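Local structure of citrate lyase, subunit 1 (Methanosaeta concilii, 6HXI) at residues L14-L23 / F182-T193. The protein probably takes part in the ATP-dependent cleavage of citrate, with coenzyme A, to acetyl-CoA and oxaloacetate. Sequence-based numbering, arbitrary orientation.
Sequences LLARYLPEYL and FITALWRFYSDT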
ATOM      1  N   LEU C  14      62.047  -1.337 -21.304  1.00 54.70           N
ATOM      2  CA  LEU C  14      61.080  -2.437 -21.456  1.00 52.97           C
ATOM      3  C   LEU C  14      61.859  -3.758 -21.555  1.00 58.02           C
ATOM      4  O   LEU C  14      61.543  -4.715 -20.848  1.00 58.58           O
ATOM      5  CB  LEU C  14      60.165  -2.255 -22.697  1.00 50.42           C
ATOM      6  CG  LEU C  14      59.006  -1.246 -22.588  1.00 54.75           C
ATOM      7  CD1 LEU C  14      58.362  -0.969 -23.948  1.00 51.03           C
ATOM      8  CD2 LEU C  14      57.959  -1.722 -21.618  1.00 59.44           C
ATOM      9  N   LEU C  15      62.905  -3.786 -22.399  1.00 55.03           N
ATOM     10  CA  LEU C  15      63.754  -4.959 -22.578  1.00 54.61           C
ATOM     11  C   LEU C  15      64.449  -5.345 -21.268  1.00 59.45           C
ATOM     12  O   LEU C  15      64.484  -6.529 -20.931  1.00 61.54           O
ATOM     13  CB  LEU C  15      64.790  -4.755 -23.698  1.00 53.92           C
ATOM     14  CG  LEU C  15      65.407  -6.058 -24.184  1.00 57.08           C
ATOM     15  CD1 LEU C  15      64.491  -6.754 -25.134  1.00 55.08           C
ATOM     16  CD2 LEU C  15      66.748  -5.827 -24.836  1.00 59.57           C
ATOM     17  N   ALA C  16      64.973  -4.357 -20.531  1.00 54.28           N
ATOM     18  CA  ALA C  16      65.649  -4.565 -19.251  1.00 55.67           C
ATOM     19  C   ALA C  16      64.687  -5.122 -18.205  1.00 61.33           C
ATOM     20  O   ALA C  16      65.045  -6.052 -17.494  1.00 61.69           O
ATOM     21  CB  ALA C  16      66.259  -3.270 -18.765  1.00 57.83           C
ATOM     22  N   ARG C  17      63.442  -4.614 -18.179  1.00 59.27           N
ATOM     23  CA  ARG C  17      62.409  -5.037 -17.243  1.00 60.12           C
ATOM     24  C   ARG C  17      61.766  -6.382 -17.565  1.00 62.49           C
ATOM     25  O   ARG C  17      61.696  -7.235 -16.685  1.00 63.31           O
ATOM     26  CB  ARG C  17      61.321  -3.946 -17.100  1.00 60.79           C
ATOM     27  CG  ARG C  17      60.517  -4.028 -15.801  1.00 76.78           C
ATOM     28  CD  ARG C  17      60.199  -2.660 -15.220  1.00 87.98           C
ATOM     29  NE  ARG C  17      58.888  -2.163 -15.645  1.00 98.82           N
ATOM     30  CZ  ARG C  17      58.685  -1.336 -16.669  1.00105.39           C
ATOM     31  NH1 ARG C  17      59.711  -0.906 -17.400  1.00 94.83           N
ATOM     32  NH2 ARG C  17      57.456  -0.937 -16.972  1.00 73.80           N
ATOM     33  N   TYR C  18      61.266  -6.566 -18.791  1.00 57.56           N
ATOM     34  CA  TYR C  18      60.460  -7.744 -19.119  1.00 56.12           C
ATOM     35  C   TYR C  18      61.194  -8.889 -19.877  1.00 60.89           C
ATOM     36  O   TYR C  18      60.742 -10.033 -19.764  1.00 61.67           O
ATOM     37  CB  TYR C  18      59.159  -7.303 -19.833  1.00 53.74           C
ATOM     38  CG  TYR C  18      58.366  -6.377 -18.939  1.00 54.25           C
ATOM     39  CD1 TYR C  18      57.738  -6.856 -17.791  1.00 58.04           C
ATOM     40  CD2 TYR C  18      58.378  -5.001 -19.146  1.00 53.46           C
ATOM     41  CE1 TYR C  18      57.088  -5.997 -16.907  1.00 58.39           C
ATOM     42  CE2 TYR C  18      57.742  -4.131 -18.260  1.00 54.65           C
ATOM     43  CZ  TYR C  18      57.095  -4.635 -17.142  1.00 65.72           C
ATOM     44  OH  TYR C  18      56.455  -3.799 -16.252  1.00 72.19           O
ATOM     45  N   LEU C  19      62.343  -8.641 -20.531  1.00 57.89           N
ATOM     46  CA  LEU C  19      63.050  -9.757 -21.181  1.00 58.40           C
ATOM     47  C   LEU C  19      63.609 -10.821 -20.175  1.00 64.79           C
ATOM     48  O   LEU C  19      63.507 -12.009 -20.502  1.00 63.80           O
ATOM     49  CB  LEU C  19      64.126  -9.315 -22.170  1.00 57.99           C
ATOM     50  CG  LEU C  19      64.579 -10.410 -23.162  1.00 62.43           C
ATOM     51  CD1 LEU C  19      63.582 -10.571 -24.317  1.00 60.39           C
ATOM     52  CD2 LEU C  19      65.969 -10.116 -23.697  1.00 64.47           C
ATOM     53  N   PRO C  20      64.100 -10.471 -18.947  1.00 63.81           N
ATOM     54  CA  PRO C  20      64.561 -11.521 -18.010  1.00 66.36           C
ATOM     55  C   PRO C  20      63.482 -12.495 -17.491  1.00 72.92           C
ATOM     56  O   PRO C  20      63.799 -13.347 -16.664  1.00 75.69           O
ATOM     57  CB  PRO C  20      65.188 -10.721 -16.858  1.00 69.72           C
ATOM     58  CG  PRO C  20      65.420  -9.367 -17.390  1.00 72.40           C
ATOM     59  CD  PRO C  20      64.336  -9.131 -18.374  1.00 65.60           C
ATOM     60  N   GLU C  21      62.231 -12.382 -17.986  1.00 69.05           N
ATOM     61  CA  GLU C  21      61.076 -13.224 -17.642  1.00 69.89           C
ATOM     62  C   GLU C  21      60.925 -14.392 -18.623  1.00 74.24           C
ATOM     63  O   GLU C  21      60.261 -15.378 -18.311  1.00 75.75           O
ATOM     64  CB  GLU C  21      59.780 -12.390 -17.641  1.00 69.94           C
ATOM     65  CG  GLU C  21      59.595 -11.552 -16.385  1.00 79.93           C
ATOM     66  CD  GLU C  21      58.366 -10.664 -16.339  1.00 96.67           C
ATOM     67  OE1 GLU C  21      57.312 -11.051 -16.897  1.00 82.95           O
ATOM     68  OE2 GLU C  21      58.447  -9.594 -15.696  1.00 95.34           O
ATOM     69  N   TYR C  22      61.538 -14.265 -19.808  1.00 69.64           N
ATOM     70  CA  TYR C  22      61.542 -15.242 -20.904  1.00 68.86           C
ATOM     71  C   TYR C  22      62.936 -15.889 -21.039  1.00 77.71           C
ATOM     72  O   TYR C  22      63.059 -17.065 -21.393  1.00 78.08           O
ATOM     73  CB  TYR C  22      61.158 -14.533 -22.230  1.00 65.85           C
ATOM     74  CG  TYR C  22      59.859 -13.753 -22.170  1.00 62.83           C
ATOM     75  CD1 TYR C  22      58.636 -14.404 -22.038  1.00 64.43           C
ATOM     76  CD2 TYR C  22      59.854 -12.365 -22.229  1.00 61.41           C
ATOM     77  CE1 TYR C  22      57.437 -13.692 -21.987  1.00 63.58           C
ATOM     78  CE2 TYR C  22      58.660 -11.640 -22.188  1.00 60.80           C
ATOM     79  CZ  TYR C  22      57.452 -12.308 -22.064  1.00 66.52           C
ATOM     80  OH  TYR C  22      56.268 -11.605 -22.001  1.00 63.41           O
ATOM     81  N   LEU C  23      63.973 -15.096 -20.747  1.00 77.42           N
ATOM     82  CA  LEU C  23      65.392 -15.428 -20.825  1.00 79.82           C
ATOM     83  C   LEU C  23      66.025 -15.275 -19.427  1.00 88.79           C
ATOM     84  O   LEU C  23      65.331 -14.900 -18.476  1.00 88.72           O
ATOM     85  CB  LEU C  23      66.001 -14.396 -21.802  1.00 78.23           C
ATOM     86  CG  LEU C  23      67.325 -14.688 -22.486  1.00 83.82           C
ATOM     87  CD1 LEU C  23      67.262 -15.975 -23.308  1.00 84.65           C
ATOM     88  CD2 LEU C  23      67.727 -13.519 -23.369  1.00 83.62           C
ATOM     89  N   PHE C 182      67.934 -16.086 -27.202  1.00 59.04           N
ATOM     90  CA  PHE C 182      67.710 -14.646 -27.138  1.00 56.43           C
ATOM     91  C   PHE C 182      66.622 -14.163 -28.091  1.00 59.36           C
ATOM     92  O   PHE C 182      65.770 -13.350 -27.681  1.00 58.61           O
ATOM     93  CB  PHE C 182      69.023 -13.854 -27.326  1.00 58.24           C
ATOM     94  CG  PHE C 182      68.829 -12.373 -27.565  1.00 57.85           C
ATOM     95  CD1 PHE C 182      68.374 -11.542 -26.550  1.00 59.24           C
ATOM     96  CD2 PHE C 182      69.018 -11.826 -28.830  1.00 59.72           C
ATOM     97  CE1 PHE C 182      68.145 -10.187 -26.784  1.00 58.81           C
ATOM     98  CE2 PHE C 182      68.783 -10.470 -29.065  1.00 61.04           C
ATOM     99  CZ  PHE C 182      68.355  -9.660 -28.037  1.00 58.29           C
ATOM    100  N   ILE C 183      66.640 -14.643 -29.350  1.00 56.13           N
ATOM    101  CA  ILE C 183      65.654 -14.207 -30.359  1.00 55.15           C
ATOM    102  C   ILE C 183      64.283 -14.870 -30.106  1.00 57.71           C
ATOM    103  O   ILE C 183      63.252 -14.275 -30.449  1.00 55.18           O
ATOM    104  CB  ILE C 183      66.158 -14.323 -31.826  1.00 59.09           C
ATOM    105  CG1 ILE C 183      66.190 -15.782 -32.343  1.00 61.12           C
ATOM    106  CG2 ILE C 183      67.537 -13.625 -31.989  1.00 59.89           C
ATOM    107  CD1 ILE C 183      66.477 -15.890 -33.872  1.00 72.21           C
ATOM    108  N   THR C 184      64.277 -16.060 -29.434  1.00 54.86           N
ATOM    109  CA  THR C 184      63.052 -16.775 -29.041  1.00 54.22           C
ATOM    110  C   THR C 184      62.355 -15.962 -27.942  1.00 56.68           C
ATOM    111  O   THR C 184      61.136 -15.795 -27.990  1.00 55.61           O
ATOM    112  CB  THR C 184      63.364 -18.245 -28.649  1.00 59.53           C
ATOM    113  OG1 THR C 184      63.763 -18.949 -29.828  1.00 62.83           O
ATOM    114  CG2 THR C 184      62.172 -18.975 -28.030  1.00 58.26           C
ATOM    115  N   ALA C 185      63.147 -15.447 -26.973  1.00 53.27           N
ATOM    116  CA  ALA C 185      62.703 -14.602 -25.861  1.00 52.16           C
ATOM    117  C   ALA C 185      62.229 -13.244 -26.387  1.00 54.13           C
ATOM    118  O   ALA C 185      61.210 -12.727 -25.924  1.00 51.80           O
ATOM    119  CB  ALA C 185      63.844 -14.406 -24.877  1.00 54.04           C
ATOM    120  N   LEU C 186      62.963 -12.687 -27.375  1.00 52.17           N
ATOM    121  CA  LEU C 186      62.652 -11.402 -28.004  1.00 52.16           C
ATOM    122  C   LEU C 186      61.307 -11.443 -28.710  1.00 55.79           C
ATOM    123  O   LEU C 186      60.564 -10.467 -28.625  1.00 54.35           O
ATOM    124  CB  LEU C 186      63.761 -10.949 -28.959  1.00 52.87           C
ATOM    125  CG  LEU C 186      63.737  -9.468 -29.354  1.00 56.66           C
ATOM    126  CD1 LEU C 186      64.280  -8.601 -28.239  1.00 56.50           C
ATOM    127  CD2 LEU C 186      64.533  -9.239 -30.621  1.00 59.98           C
ATOM    128  N   TRP C 187      60.977 -12.585 -29.365  1.00 53.24           N
ATOM    129  CA  TRP C 187      59.673 -12.796 -30.006  1.00 52.13           C
ATOM    130  C   TRP C 187      58.556 -12.805 -28.951  1.00 53.67           C
ATOM    131  O   TRP C 187      57.504 -12.214 -29.178  1.00 50.94           O
ATOM    132  CB  TRP C 187      59.622 -14.093 -30.829  1.00 51.73           C
ATOM    133  CG  TRP C 187      58.273 -14.286 -31.457  1.00 52.17           C
ATOM    134  CD1 TRP C 187      57.779 -13.638 -32.551  1.00 54.37           C
ATOM    135  CD2 TRP C 187      57.193 -15.060 -30.928  1.00 52.31           C
ATOM    136  NE1 TRP C 187      56.471 -14.000 -32.767  1.00 53.60           N
ATOM    137  CE2 TRP C 187      56.076 -14.852 -31.770  1.00 55.73           C
ATOM    138  CE3 TRP C 187      57.048 -15.885 -29.798  1.00 54.36           C
ATOM    139  CZ2 TRP C 187      54.849 -15.492 -31.557  1.00 55.35           C
ATOM    140  CZ3 TRP C 187      55.839 -16.530 -29.593  1.00 56.45           C
ATOM    141  CH2 TRP C 187      54.753 -16.328 -30.463  1.00 56.52           C
ATOM    142  N   ARG C 188      58.787 -13.484 -27.811  1.00 49.99           N
ATOM    143  CA  ARG C 188      57.820 -13.579 -26.716  1.00 48.91           C
ATOM    144  C   ARG C 188      57.589 -12.187 -26.139  1.00 49.65           C
ATOM    145  O   ARG C 188      56.448 -11.795 -25.909  1.00 49.70           O
ATOM    146  CB  ARG C 188      58.322 -14.564 -25.643  1.00 49.78           C
ATOM    147  CG  ARG C 188      58.456 -15.997 -26.138  1.00 48.46           C
ATOM    148  CD  ARG C 188      58.559 -16.956 -24.963  1.00 56.12           C
ATOM    149  NE  ARG C 188      59.180 -18.232 -25.329  1.00 60.35           N
ATOM    150  CZ  ARG C 188      58.530 -19.278 -25.838  1.00 73.74           C
ATOM    151  NH1 ARG C 188      57.227 -19.205 -26.092  1.00 62.49           N
ATOM    152  NH2 ARG C 188      59.184 -20.394 -26.129  1.00 64.25           N
ATOM    153  N   PHE C 189      58.671 -11.421 -25.996  1.00 45.81           N
ATOM    154  CA  PHE C 189      58.658 -10.041 -25.548  1.00 46.01           C
ATOM    155  C   PHE C 189      57.872  -9.168 -26.545  1.00 46.74           C
ATOM    156  O   PHE C 189      57.045  -8.371 -26.132  1.00 44.32           O
ATOM    157  CB  PHE C 189      60.108  -9.555 -25.369  1.00 49.29           C
ATOM    158  CG  PHE C 189      60.306  -8.079 -25.119  1.00 51.47           C
ATOM    159  CD1 PHE C 189      60.014  -7.523 -23.879  1.00 54.93           C
ATOM    160  CD2 PHE C 189      60.825  -7.252 -26.115  1.00 53.71           C
ATOM    161  CE1 PHE C 189      60.199  -6.159 -23.646  1.00 56.54           C
ATOM    162  CE2 PHE C 189      61.010  -5.886 -25.881  1.00 57.60           C
ATOM    163  CZ  PHE C 189      60.695  -5.347 -24.644  1.00 55.91           C
ATOM    164  N   TYR C 190      58.098  -9.363 -27.846  1.00 45.52           N
ATOM    165  CA  TYR C 190      57.425  -8.645 -28.943  1.00 45.21           C
ATOM    166  C   TYR C 190      55.901  -8.922 -28.893  1.00 49.35           C
ATOM    167  O   TYR C 190      55.086  -7.989 -28.921  1.00 48.32           O
ATOM    168  CB  TYR C 190      58.044  -9.120 -30.278  1.00 45.68           C
ATOM    169  CG  TYR C 190      57.395  -8.581 -31.537  1.00 47.41           C
ATOM    170  CD1 TYR C 190      57.844  -7.406 -32.127  1.00 48.82           C
ATOM    171  CD2 TYR C 190      56.397  -9.300 -32.195  1.00 47.95           C
ATOM    172  CE1 TYR C 190      57.267  -6.918 -33.300  1.00 48.15           C
ATOM    173  CE2 TYR C 190      55.834  -8.836 -33.379  1.00 47.71           C
ATOM    174  CZ  TYR C 190      56.267  -7.640 -33.923  1.00 51.52           C
ATOM    175  OH  TYR C 190      55.707  -7.165 -35.081  1.00 55.21           O
ATOM    176  N   SER C 191      55.555 -10.212 -28.772  1.00 47.32           N
ATOM    177  CA  SER C 191      54.206 -10.765 -28.748  1.00 47.60           C
ATOM    178  C   SER C 191      53.372 -10.399 -27.534  1.00 53.66           C
ATOM    179  O   SER C 191      52.170 -10.193 -27.672  1.00 53.78           O
ATOM    180  CB  SER C 191      54.266 -12.281 -28.886  1.00 51.33           C
ATOM    181  OG  SER C 191      54.218 -12.607 -30.264  1.00 67.02           O
ATOM    182  N   ASP C 192      53.981 -10.376 -26.344  1.00 52.00           N
ATOM    183  CA  ASP C 192      53.261 -10.085 -25.110  1.00 52.69           C
ATOM    184  C   ASP C 192      53.239  -8.613 -24.721  1.00 53.50           C
ATOM    185  O   ASP C 192      52.358  -8.225 -23.935  1.00 53.39           O
ATOM    186  CB  ASP C 192      53.806 -10.939 -23.952  1.00 57.66           C
ATOM    187  CG  ASP C 192      53.752 -12.452 -24.145  1.00 69.30           C
ATOM    188  OD1 ASP C 192      52.932 -12.920 -24.972  1.00 71.65           O
ATOM    189  OD2 ASP C 192      54.506 -13.165 -23.442  1.00 70.90           O
ATOM    190  N   THR C 193      54.166  -7.788 -25.274  1.00 46.76           N
ATOM    191  CA  THR C 193      54.263  -6.366 -24.924  1.00 46.08           C
ATOM    192  C   THR C 193      53.654  -5.417 -26.003  1.00 47.90           C
ATOM    193  O   THR C 193      53.750  -4.194 -25.862  1.00 48.96           O
ATOM    194  CB  THR C 193      55.706  -6.013 -24.536  1.00 50.66           C
ATOM    195  OG1 THR C 193      56.268  -7.142 -23.881  1.00 52.22           O
ATOM    196  CG2 THR C 193      55.796  -4.820 -23.582  1.00 48.79           C
TER
HETATM  197  O   HOH W   1      61.953 -17.688 -23.818  1.00 61.28           O
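Phe189 takes Leu15 CD1 over one ring face, 4.0 Å from the ring centroid in a CH-pi contact, and meets Leu14 CB in plane at its edge, 3.7 Å from Phe189 CZ. Phe189 CG lies anti to the backbone N (chi1 171°), which swings this ring off helix 173-192 against the last turns of helix 8-18. The Phe182 ring is met at its edge by Leu23 CD2 (3.8 Å from Phe182 CD1) and Leu19 CD2, while Leu19 CD1 reaches Ala185 CB and Phe189 CB. Tyr22 lies along the helix, one ring face over Arg188 CB (3.9 Å from the ring centroid), its own CB on Ala185 CB. Its OH gives a weak hydrogen bond to Asp192 OD2 (2.8 Å) and has a stronger partner in Arg230. A leucine in place of Tyr22 would probably leave Arg230 and Asp192 without their shared hydroxyl and Arg188 CB without the ring face. A water joins Tyr22 O to Arg188 NE, whose guanidinium also forms a salt bridge with Asp160. The axes of segments 14-18 and 182-192 cross at 103°; helix 8-18, turn 19-21 and the following loop thus pack on helix 173-192, itself against strand 195-206 of the ATP-grasp domain's antiparallel sheet.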